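Local coordinates for protein predicted phosphatase, HAD family (Clostridium acetobutylicum, PDB 3MC1) that is predicted to act as a phosphatase of the haloacid dehalogenase (HAD) superfamily, probably hydrolysing phosphate esters at a metal-binding site, at residues Y4-D10 and D161-D167; I22-Y28 and Y73-F77; K144-R149 and G174-L180. All blocks are in the same frame, centred on the assembly; numbering follows the deposited sequence.

Contact 1: Y4-D10 and D161-D167. With NA (sodium ion), chain C.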
loop_
_atom_site.group_PDB
_atom_site.type_symbol
_atom_site.label_atom_id
_atom_site.label_comp_id
_atom_site.label_asym_id
_atom_site.label_seq_id
_atom_site.Cartn_x
_atom_site.Cartn_y
_atom_site.Cartn_z
ATOM N N TYR A 4 -18.799 12.134 -1.327
ATOM C CA TYR A 4 -18.034 11.330 -2.267
ATOM C C TYR A 4 -18.375 9.878 -1.914
ATOM O O TYR A 4 -18.656 9.562 -0.755
ATOM C CB TYR A 4 -16.531 11.643 -2.158
ATOM C CG TYR A 4 -15.907 11.370 -0.814
ATOM C CD1 TYR A 4 -15.465 10.089 -0.479
ATOM C CD2 TYR A 4 -15.792 12.381 0.147
ATOM C CE1 TYR A 4 -14.933 9.814 0.774
ATOM C CE2 TYR A 4 -15.257 12.113 1.409
ATOM C CZ TYR A 4 -14.833 10.825 1.712
ATOM O OH TYR A 4 -14.317 10.532 2.958
ATOM N N ASN A 5 -18.385 9.007 -2.915
ATOM C CA ASN A 5 -18.769 7.615 -2.706
ATOM C C ASN A 5 -17.659 6.573 -2.645
ATOM O O ASN A 5 -17.898 5.443 -2.218
ATOM C CB ASN A 5 -19.750 7.201 -3.805
ATOM C CG ASN A 5 -21.052 7.972 -3.746
ATOM O OD1 ASN A 5 -21.852 7.793 -2.828
ATOM N ND2 ASN A 5 -21.268 8.844 -4.724
ATOM N N TYR A 6 -16.456 6.939 -3.064
ATOM C CA TYR A 6 -15.363 5.974 -3.085
ATOM C C TYR A 6 -14.202 6.288 -2.166
ATOM O O TYR A 6 -13.810 7.443 -2.001
ATOM C CB TYR A 6 -14.849 5.826 -4.511
ATOM C CG TYR A 6 -15.811 5.135 -5.446
ATOM C CD1 TYR A 6 -15.731 3.758 -5.669
ATOM C CD2 TYR A 6 -16.780 5.862 -6.139
ATOM C CE1 TYR A 6 -16.590 3.120 -6.571
ATOM C CE2 TYR A 6 -17.643 5.237 -7.037
ATOM C CZ TYR A 6 -17.540 3.869 -7.251
ATOM O OH TYR A 6 -18.378 3.260 -8.158
ATOM N N VAL A 7 -13.661 5.235 -1.565
ATOM C CA VAL A 7 -12.532 5.354 -0.666
ATOM C C VAL A 7 -11.485 4.320 -1.108
ATOM O O VAL A 7 -11.721 3.113 -1.022
ATOM C CB VAL A 7 -12.942 5.054 0.793
ATOM C CG1 VAL A 7 -11.746 5.257 1.710
ATOM C CG2 VAL A 7 -14.121 5.957 1.238
ATOM N N LEU A 8 -10.352 4.804 -1.614
ATOM C CA LEU A 8 -9.252 3.931 -2.038
ATOM C C LEU A 8 -8.239 3.817 -0.892
ATOM O O LEU A 8 -7.938 4.796 -0.216
ATOM C CB LEU A 8 -8.568 4.494 -3.289
ATOM C CG LEU A 8 -9.222 4.191 -4.647
ATOM C CD1 LEU A 8 -10.630 4.781 -4.709
ATOM C CD2 LEU A 8 -8.346 4.747 -5.779
ATOM N N PHE A 9 -7.725 2.608 -0.681
ATOM C CA PHE A 9 -6.768 2.329 0.386
ATOM C C PHE A 9 -5.533 1.642 -0.175
ATOM O O PHE A 9 -5.636 0.825 -1.098
ATOM C CB PHE A 9 -7.341 1.329 1.403
ATOM C CG PHE A 9 -8.516 1.834 2.215
ATOM C CD1 PHE A 9 -8.322 2.379 3.480
ATOM C CD2 PHE A 9 -9.820 1.680 1.745
ATOM C CE1 PHE A 9 -9.420 2.753 4.277
ATOM C CE2 PHE A 9 -10.917 2.050 2.525
ATOM C CZ PHE A 9 -10.719 2.584 3.793
ATOM N N ASP A 10 -4.370 1.956 0.382
ATOM C CA ASP A 10 -3.174 1.229 -0.021
ATOM C C ASP A 10 -3.283 -0.005 0.878
ATOM O O ASP A 10 -4.159 -0.053 1.752
ATOM C CB ASP A 10 -1.897 2.003 0.290
ATOM C CG ASP A 10 -0.651 1.255 -0.159
ATOM O OD1 ASP A 10 -0.700 0.600 -1.230
ATOM O OD2 ASP A 10 0.373 1.316 0.553
ATOM N N ASP A 161 -15.266 12.246 -6.542
ATOM C CA ASP A 161 -16.083 11.245 -5.872
ATOM C C ASP A 161 -15.246 10.205 -5.122
ATOM O O ASP A 161 -15.734 9.129 -4.789
ATOM C CB ASP A 161 -16.976 10.557 -6.904
ATOM C CG ASP A 161 -18.093 9.760 -6.271
ATOM O OD1 ASP A 161 -18.641 10.216 -5.247
ATOM O OD2 ASP A 161 -18.432 8.687 -6.806
ATOM N N ALA A 162 -13.988 10.530 -4.841
ATOM C CA ALA A 162 -13.126 9.580 -4.150
ATOM C C ALA A 162 -11.958 10.235 -3.439
ATOM O O ALA A 162 -11.581 11.361 -3.750
ATOM C CB ALA A 162 -12.611 8.561 -5.146
ATOM N N ILE A 163 -11.399 9.508 -2.475
ATOM C CA ILE A 163 -10.242 9.963 -1.718
ATOM C C ILE A 163 -9.253 8.792 -1.638
ATOM O O ILE A 163 -9.629 7.635 -1.828
ATOM C CB ILE A 163 -10.629 10.385 -0.287
ATOM C CG1 ILE A 163 -11.187 9.182 0.478
ATOM C CG2 ILE A 163 -11.674 11.513 -0.335
ATOM C CD1 ILE A 163 -11.291 9.412 1.991
HETATM N N MSE A 164 -7.993 9.098 -1.350
HETATM C CA MSE A 164 -6.955 8.071 -1.246
HETATM C C MSE A 164 -6.394 8.031 0.173
HETATM O O MSE A 164 -6.056 9.066 0.739
HETATM C CB MSE A 164 -5.836 8.373 -2.247
HETATM C CG MSE A 164 -4.648 7.429 -2.182
HETATM SE SE MSE A 164 -5.107 5.602 -2.628
HETATM C CE MSE A 164 -3.511 4.718 -1.931
ATOM N N ILE A 165 -6.322 6.837 0.755
ATOM C CA ILE A 165 -5.781 6.668 2.101
ATOM C C ILE A 165 -4.460 5.894 1.999
ATOM O O ILE A 165 -4.426 4.800 1.421
ATOM C CB ILE A 165 -6.749 5.869 3.024
ATOM C CG1 ILE A 165 -7.993 6.702 3.399
ATOM C CG2 ILE A 165 -6.042 5.551 4.339
ATOM C CD1 ILE A 165 -8.675 7.372 2.269
ATOM N N GLY A 166 -3.388 6.458 2.558
ATOM C CA GLY A 166 -2.086 5.806 2.506
ATOM C C GLY A 166 -1.190 6.254 3.654
ATOM O O GLY A 166 -1.529 7.208 4.361
ATOM N N ASP A 167 -0.048 5.583 3.830
ATOM C CA ASP A 167 0.883 5.901 4.911
ATOM C C ASP A 167 2.200 6.534 4.459
ATOM O O ASP A 167 2.970 7.028 5.291
ATOM C CB ASP A 167 1.188 4.628 5.729
ATOM C CG ASP A 167 1.838 3.525 4.895
ATOM O OD1 ASP A 167 1.308 3.192 3.805
ATOM O OD2 ASP A 167 2.884 2.979 5.335
HETATM NA NA NA C . 1.687 1.634 2.175
HETATM O O HOH W 1 3.650 1.216 3.445
HETATM O O HOH W 2 2.539 2.962 0.626
#

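Contact 2: I22-Y28 and Y73-F77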
loop_
_atom_site.group_PDB
_atom_site.type_symbol
_atom_site.label_atom_id
_atom_site.label_comp_id
_atom_site.label_asym_id
_atom_site.label_seq_id
_atom_site.Cartn_x
_atom_site.Cartn_y
_atom_site.Cartn_z
ATOM N N ILE A 22 7.675 -8.753 4.687
ATOM C CA ILE A 22 8.324 -7.979 3.638
ATOM C C ILE A 22 9.814 -7.766 3.914
ATOM O O ILE A 22 10.636 -7.961 3.028
ATOM C CB ILE A 22 7.620 -6.608 3.446
ATOM C CG1 ILE A 22 6.183 -6.838 2.960
ATOM C CG2 ILE A 22 8.376 -5.744 2.440
ATOM C CD1 ILE A 22 5.338 -5.563 2.871
ATOM N N THR A 23 10.166 -7.375 5.131
ATOM C CA THR A 23 11.577 -7.149 5.434
ATOM C C THR A 23 12.349 -8.461 5.364
ATOM O O THR A 23 13.518 -8.480 4.971
ATOM C CB THR A 23 11.781 -6.483 6.818
ATOM O OG1 THR A 23 11.162 -7.273 7.838
ATOM C CG2 THR A 23 11.193 -5.072 6.823
ATOM N N LYS A 24 11.693 -9.561 5.727
ATOM C CA LYS A 24 12.339 -10.862 5.667
ATOM C C LYS A 24 12.563 -11.298 4.216
ATOM O O LYS A 24 13.577 -11.922 3.905
ATOM C CB LYS A 24 11.520 -11.906 6.434
ATOM C CG LYS A 24 11.795 -11.887 7.928
ATOM C CD LYS A 24 10.979 -12.918 8.699
ATOM C CE LYS A 24 11.303 -12.832 10.188
ATOM N NZ LYS A 24 10.591 -13.851 11.006
ATOM N N SER A 25 11.631 -10.953 3.327
ATOM C CA SER A 25 11.767 -11.302 1.914
ATOM C C SER A 25 12.902 -10.484 1.292
ATOM O O SER A 25 13.650 -10.977 0.448
ATOM C CB SER A 25 10.453 -11.041 1.157
ATOM O OG SER A 25 9.401 -11.835 1.680
ATOM N N VAL A 26 13.025 -9.229 1.708
ATOM C CA VAL A 26 14.086 -8.370 1.199
ATOM C C VAL A 26 15.437 -8.888 1.712
ATOM O O VAL A 26 16.396 -8.980 0.952
ATOM C CB VAL A 26 13.888 -6.912 1.661
ATOM C CG1 VAL A 26 15.035 -6.032 1.153
ATOM C CG2 VAL A 26 12.545 -6.400 1.151
ATOM N N LYS A 27 15.500 -9.230 2.998
ATOM C CA LYS A 27 16.739 -9.742 3.578
ATOM C C LYS A 27 17.143 -11.028 2.872
ATOM O O LYS A 27 18.325 -11.246 2.591
ATOM C CB LYS A 27 16.577 -10.011 5.078
ATOM C CG LYS A 27 17.827 -10.607 5.713
ATOM C CD LYS A 27 17.540 -11.173 7.096
ATOM C CE LYS A 27 17.946 -10.218 8.207
ATOM N NZ LYS A 27 19.432 -10.159 8.372
ATOM N N TYR A 28 16.160 -11.880 2.589
ATOM C CA TYR A 28 16.424 -13.140 1.898
ATOM C C TYR A 28 17.014 -12.856 0.521
ATOM O O TYR A 28 17.937 -13.540 0.074
ATOM C CB TYR A 28 15.136 -13.949 1.720
ATOM C CG TYR A 28 15.309 -15.102 0.762
ATOM C CD1 TYR A 28 15.942 -16.277 1.167
ATOM C CD2 TYR A 28 14.895 -15.001 -0.568
ATOM C CE1 TYR A 28 16.165 -17.324 0.274
ATOM C CE2 TYR A 28 15.110 -16.044 -1.473
ATOM C CZ TYR A 28 15.750 -17.200 -1.041
ATOM O OH TYR A 28 15.995 -18.228 -1.923
ATOM N N TYR A 73 13.072 -12.227 -3.808
ATOM C CA TYR A 73 12.147 -11.725 -2.806
ATOM C C TYR A 73 10.874 -12.567 -2.870
ATOM O O TYR A 73 10.399 -13.073 -1.853
ATOM C CB TYR A 73 11.829 -10.261 -3.117
ATOM C CG TYR A 73 10.679 -9.657 -2.333
ATOM C CD1 TYR A 73 10.922 -8.771 -1.291
ATOM C CD2 TYR A 73 9.345 -9.919 -2.684
ATOM C CE1 TYR A 73 9.873 -8.147 -0.618
ATOM C CE2 TYR A 73 8.286 -9.305 -2.011
ATOM C CZ TYR A 73 8.560 -8.417 -0.984
ATOM O OH TYR A 73 7.536 -7.763 -0.342
ATOM N N ARG A 74 10.342 -12.737 -4.079
ATOM C CA ARG A 74 9.107 -13.496 -4.257
ATOM C C ARG A 74 9.189 -14.979 -3.928
ATOM O O ARG A 74 8.195 -15.560 -3.503
ATOM C CB ARG A 74 8.566 -13.286 -5.667
ATOM C CG ARG A 74 8.018 -11.872 -5.848
ATOM C CD ARG A 74 7.667 -11.575 -7.286
ATOM N NE ARG A 74 7.163 -10.214 -7.447
ATOM C CZ ARG A 74 6.921 -9.647 -8.624
ATOM N NH1 ARG A 74 7.144 -10.327 -9.740
ATOM N NH2 ARG A 74 6.457 -8.408 -8.689
ATOM N N ASP A 75 10.360 -15.591 -4.121
ATOM C CA ASP A 75 10.528 -17.003 -3.793
ATOM C C ASP A 75 10.133 -17.214 -2.343
ATOM O O ASP A 75 9.527 -18.230 -1.995
ATOM C CB ASP A 75 11.986 -17.459 -3.955
ATOM C CG ASP A 75 12.506 -17.281 -5.360
ATOM O OD1 ASP A 75 11.733 -17.480 -6.320
ATOM O OD2 ASP A 75 13.705 -16.961 -5.503
ATOM N N TYR A 76 10.498 -16.253 -1.499
ATOM C CA TYR A 76 10.193 -16.322 -0.081
ATOM C C TYR A 76 8.832 -15.704 0.274
ATOM O O TYR A 76 8.097 -16.235 1.106
ATOM C CB TYR A 76 11.275 -15.608 0.723
ATOM C CG TYR A 76 11.024 -15.634 2.212
ATOM C CD1 TYR A 76 11.436 -16.718 2.997
ATOM C CD2 TYR A 76 10.331 -14.596 2.838
ATOM C CE1 TYR A 76 11.159 -16.762 4.367
ATOM C CE2 TYR A 76 10.050 -14.630 4.195
ATOM C CZ TYR A 76 10.465 -15.712 4.958
ATOM O OH TYR A 76 10.191 -15.729 6.306
ATOM N N PHE A 77 8.515 -14.569 -0.345
ATOM C CA PHE A 77 7.254 -13.886 -0.053
ATOM C C PHE A 77 6.004 -14.663 -0.434
ATOM O O PHE A 77 5.059 -14.752 0.346
ATOM C CB PHE A 77 7.207 -12.529 -0.750
ATOM C CG PHE A 77 6.011 -11.708 -0.367
ATOM C CD1 PHE A 77 6.011 -10.991 0.820
ATOM C CD2 PHE A 77 4.870 -11.688 -1.169
ATOM C CE1 PHE A 77 4.890 -10.260 1.212
ATOM C CE2 PHE A 77 3.740 -10.957 -0.783
ATOM C CZ PHE A 77 3.755 -10.246 0.409
#

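Contact 3: K144-R149 and G174-L180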
loop_
_atom_site.group_PDB
_atom_site.type_symbol
_atom_site.label_atom_id
_atom_site.label_comp_id
_atom_site.label_asym_id
_atom_site.label_seq_id
_atom_site.Cartn_x
_atom_site.Cartn_y
_atom_site.Cartn_z
ATOM N N LYS A 144 2.210 4.076 -7.816
ATOM C CA LYS A 144 0.974 4.456 -7.149
ATOM C C LYS A 144 0.054 5.256 -8.072
ATOM O O LYS A 144 -1.150 5.002 -8.138
ATOM C CB LYS A 144 1.307 5.251 -5.878
ATOM C CG LYS A 144 0.141 5.462 -4.926
ATOM C CD LYS A 144 -0.541 4.155 -4.513
ATOM C CE LYS A 144 0.443 3.124 -3.956
ATOM N NZ LYS A 144 1.297 3.644 -2.846
ATOM N N GLU A 145 0.626 6.219 -8.785
ATOM C CA GLU A 145 -0.146 7.037 -9.714
ATOM C C GLU A 145 -0.833 6.178 -10.768
ATOM O O GLU A 145 -2.014 6.349 -11.049
ATOM C CB GLU A 145 0.759 8.033 -10.437
ATOM C CG GLU A 145 0.094 8.669 -11.649
ATOM C CD GLU A 145 1.058 9.472 -12.499
ATOM O OE1 GLU A 145 2.082 8.903 -12.929
ATOM O OE2 GLU A 145 0.788 10.668 -12.741
ATOM N N ASP A 146 -0.087 5.246 -11.348
ATOM C CA ASP A 146 -0.641 4.402 -12.403
ATOM C C ASP A 146 -1.696 3.405 -11.935
ATOM O O ASP A 146 -2.641 3.119 -12.666
ATOM C CB ASP A 146 0.483 3.658 -13.139
ATOM C CG ASP A 146 1.479 4.602 -13.824
ATOM O OD1 ASP A 146 1.159 5.802 -14.002
ATOM O OD2 ASP A 146 2.583 4.134 -14.202
ATOM N N VAL A 147 -1.552 2.871 -10.725
ATOM C CA VAL A 147 -2.532 1.910 -10.236
ATOM C C VAL A 147 -3.824 2.619 -9.828
ATOM O O VAL A 147 -4.925 2.113 -10.061
ATOM C CB VAL A 147 -1.965 1.090 -9.049
ATOM C CG1 VAL A 147 -3.043 0.200 -8.453
ATOM C CG2 VAL A 147 -0.807 0.230 -9.539
ATOM N N ILE A 148 -3.691 3.796 -9.224
ATOM C CA ILE A 148 -4.873 4.550 -8.831
ATOM C C ILE A 148 -5.642 4.940 -10.106
ATOM O O ILE A 148 -6.862 4.804 -10.173
ATOM C CB ILE A 148 -4.485 5.824 -8.038
ATOM C CG1 ILE A 148 -3.993 5.431 -6.636
ATOM C CG2 ILE A 148 -5.684 6.766 -7.950
ATOM C CD1 ILE A 148 -3.378 6.586 -5.815
ATOM N N ARG A 149 -4.912 5.406 -11.119
ATOM C CA ARG A 149 -5.526 5.821 -12.378
ATOM C C ARG A 149 -6.262 4.666 -13.049
ATOM O O ARG A 149 -7.350 4.852 -13.585
ATOM C CB ARG A 149 -4.461 6.378 -13.336
ATOM C CG ARG A 149 -5.043 7.094 -14.552
ATOM C CD ARG A 149 -3.960 7.716 -15.425
ATOM N NE ARG A 149 -3.052 8.582 -14.676
ATOM C CZ ARG A 149 -3.408 9.717 -14.083
ATOM N NH1 ARG A 149 -4.666 10.132 -14.149
ATOM N NH2 ARG A 149 -2.504 10.444 -13.433
ATOM N N GLY A 174 0.758 9.980 -5.535
ATOM C CA GLY A 174 -0.103 9.238 -6.447
ATOM C C GLY A 174 -1.518 9.794 -6.461
ATOM O O GLY A 174 -2.175 9.824 -7.505
ATOM N N ALA A 175 -1.986 10.237 -5.299
ATOM C CA ALA A 175 -3.327 10.807 -5.175
ATOM C C ALA A 175 -3.375 12.156 -5.879
ATOM O O ALA A 175 -4.275 12.431 -6.672
ATOM C CB ALA A 175 -3.692 10.972 -3.705
ATOM N N LEU A 176 -2.395 13.000 -5.583
ATOM C CA LEU A 176 -2.326 14.319 -6.200
ATOM C C LEU A 176 -2.344 14.197 -7.718
ATOM O O LEU A 176 -3.083 14.912 -8.395
ATOM C CB LEU A 176 -1.057 15.047 -5.745
ATOM C CG LEU A 176 -0.989 15.395 -4.247
ATOM C CD1 LEU A 176 0.406 15.905 -3.873
ATOM C CD2 LEU A 176 -2.052 16.445 -3.922
ATOM N N LYS A 177 -1.537 13.282 -8.246
ATOM C CA LYS A 177 -1.449 13.069 -9.689
ATOM C C LYS A 177 -2.746 12.606 -10.344
ATOM O O LYS A 177 -2.872 12.631 -11.570
ATOM C CB LYS A 177 -0.328 12.076 -10.007
ATOM C CG LYS A 177 1.042 12.628 -9.666
ATOM C CD LYS A 177 2.153 11.783 -10.250
ATOM C CE LYS A 177 3.489 12.499 -10.134
ATOM N NZ LYS A 177 4.589 11.706 -10.744
ATOM N N ASN A 178 -3.700 12.182 -9.524
ATOM C CA ASN A 178 -4.999 11.729 -10.007
ATOM C C ASN A 178 -6.079 12.695 -9.523
ATOM O O ASN A 178 -7.272 12.401 -9.582
ATOM C CB ASN A 178 -5.287 10.315 -9.495
ATOM C CG ASN A 178 -4.639 9.247 -10.348
ATOM O OD1 ASN A 178 -5.114 8.946 -11.448
ATOM N ND2 ASN A 178 -3.543 8.672 -9.855
ATOM N N ASN A 179 -5.644 13.849 -9.033
ATOM C CA ASN A 179 -6.561 14.866 -8.536
ATOM C C ASN A 179 -7.467 14.396 -7.417
ATOM O O ASN A 179 -8.639 14.779 -7.340
ATOM C CB ASN A 179 -7.397 15.418 -9.685
ATOM C CG ASN A 179 -6.561 16.197 -10.664
ATOM O OD1 ASN A 179 -5.809 17.094 -10.271
ATOM N ND2 ASN A 179 -6.674 15.863 -11.943
ATOM N N LEU A 180 -6.912 13.579 -6.533
ATOM C CA LEU A 180 -7.674 13.066 -5.410
ATOM C C LEU A 180 -7.142 13.585 -4.093
ATOM O O LEU A 180 -5.931 13.717 -3.904
ATOM C CB LEU A 180 -7.602 11.541 -5.349
ATOM C CG LEU A 180 -8.220 10.670 -6.431
ATOM C CD1 LEU A 180 -7.963 9.209 -6.062
ATOM C CD2 LEU A 180 -9.714 10.949 -6.534
#

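Contact 1: Y4-D10 and D161-D167
The phenol ring of Tyr4 takes Ile163 on one face: CG2 stands 3.8 Å from the ring centroid, close to the ring normal, a CH-pi contact. Val7 CG2 lies at the edge of that ring, in its plane, and Tyr4 OH is hydrogen-bonded to Ile214 O. Asp161 OD2 meets the Tyr6 ring at its edge, 3.3 Å from CD2, with the carboxylate plane almost perpendicular to the ring.

That carboxylate fastens the start of the pairing. Its OD1 accepts Asn5 N at 2.6 Å from above the carboxylate plane, and Asn5 ND2 adds a weak bond. Between the parallel strands the bonds Tyr6 N to Asp161 O, Ile163 N to Tyr6 O, Leu8 N to Ile163 O (2.9 Å), Ile165 N to Leu8 O and Asp10 N to Ile165 O alternate.

Leu8 CB touches SE of the selenomethionine Met164 at 3.7 Å on one face of the sheet; Val7 and Phe9 pack on Ile165 on the other. At the C-terminal ends, Asp10 OD2 (2.1 Å) and Asp167 OD1 (2.3 Å) bind the sodium ion with Asp12 O and two waters, a position consistent with the catalytic metal site of HAD phosphatases, where magnesium usually binds. Asp10 OD1 is hydrogen-bonded to Thr109 OG1 and Asp167 OD2 to Phe189 N. Strands 104-109 and 182-185 flank this central pair of the Rossmann-like sheet, and helix 169-176 packs against Met164.

Contact 2: I22-Y28 and Y73-F77
Tyr73 and Ser25 meet where two helices of the helical cap pack, as in the cap that many HAD phosphatases insert after the first strand of the core. The axes of the short segments pass 8.0 Å apart at 137°, nearer antiparallel than parallel, and the CA atoms of Ser25 and Tyr73 come within 4.8 Å. No hydrogen bond joins the segments.

Tyr73 opens the second segment. With CG anti to the backbone N (chi1 169°), its ring reaches along the other helix and receives Ser25 CB over one face, 3.5 Å from the centroid and displaced toward the rim, a CH-pi contact. Val26 CG2 touches the edge of the same ring at CE1 (3.6 Å), while Tyr73 OH lies against Ile22 CG2 and CG1. Leu51 of helix 51-59 also touches the Tyr73 side chain.

Asp75 adds a looser contact, its CB against the Tyr28 ring. Tyr76 carries more: its CB packs 3.9 Å from Tyr28 CD2, and its ring extends past Ser25 to Lys24, whose CB lies 3.8 Å from Tyr76 CE2. The Tyr76 hydroxyl lies beside the Lys24 chain while bonding to Glu84 OE1, and Lys24 NZ forms a salt bridge with Glu20.

Phe77 closes the segment on the side of helix 113-122, where its ring meets Phe115 edge-to-face. Across the helix pair, Ile22 CG1 lies alongside it, 4.1 Å from CE1. Ser25 OG, hydrogen-bonded to Gly21 O of its own helix, sits at the edges of both the Phe77 and Tyr76 rings, 3.1 Å from Tyr76 CD2.

Contact 3: K144-R149 and G174-L180
Two hydrogen bonds cross between Lys144-Arg149 and Gly174-Leu180. Asn178 ND2 directs one N-H at Glu145 O at 3.0 Å, with an N-H...O angle of 167°, on a lone pair in the carbonyl plane. Its other N-H goes to Gly174 O of its own segment, so two carbonyls hold the amide in its orientation; Glu145 O also accepts Arg149 N. In the second crossing bond Arg149 NH2 reaches Lys177 O at 2.9 Å, lying above that carbonyl's plane while the oxygen sits near the guanidinium plane.

Charge adds a weaker layer. Within its own helix Arg149 NH2 forms a long salt bridge (3.4 Å), with a weak hydrogen bond, to Glu145 OE2. Asn178 OD1 lies over one guanidinium face, at too poor an angle for a hydrogen bond from Arg149 NH1. Lys177 NZ stays 4.3 Å from Glu145 OE1, beyond a salt bridge.

Helices 144-155 and 169-176, before and after strand 162-166 in the chain, thus pack together on the sheet face where Met164 lies. The second ends in a Schellman motif: Leu180 N bonds to Ala175 O and Asn179 N to Leu176 O, with Asn179 as the C-prime residue of positive phi.

In the van der Waals packing, Lys177 CD comes 3.1 Å from Glu145 OE2, the chains crossing at about a right angle. Ile148 CG2 touches Asn178 ND2 and makes the apolar pair with Leu180 CD1 (3.8 Å), while its CD1 touches the Gly174 backbone. Lys144 bends away, its NZ salt-bridged to Asp171.

From the N terminus the chain runs through strand 6-9 into helix 19-31. Contact 2 then closes the first loop, when helix 63-81 returns to that helix within the cap. The chain goes on through strands 104-109 and 131-135 to helix 144-155, whose N-terminal part opens contact 3. Strand 162-166 follows and closes contact 1 against strand 6-9, so the whole loop of contact 2 falls within its span. Helix 169-176 then closes contact 3, and contacts 1 and 3 therefore cross along the chain. These two touch, sheet against covering helices, through Met164 with Ile148 and Ala175; contact 2 stands apart, its centre about 28 Å from that of contact 1.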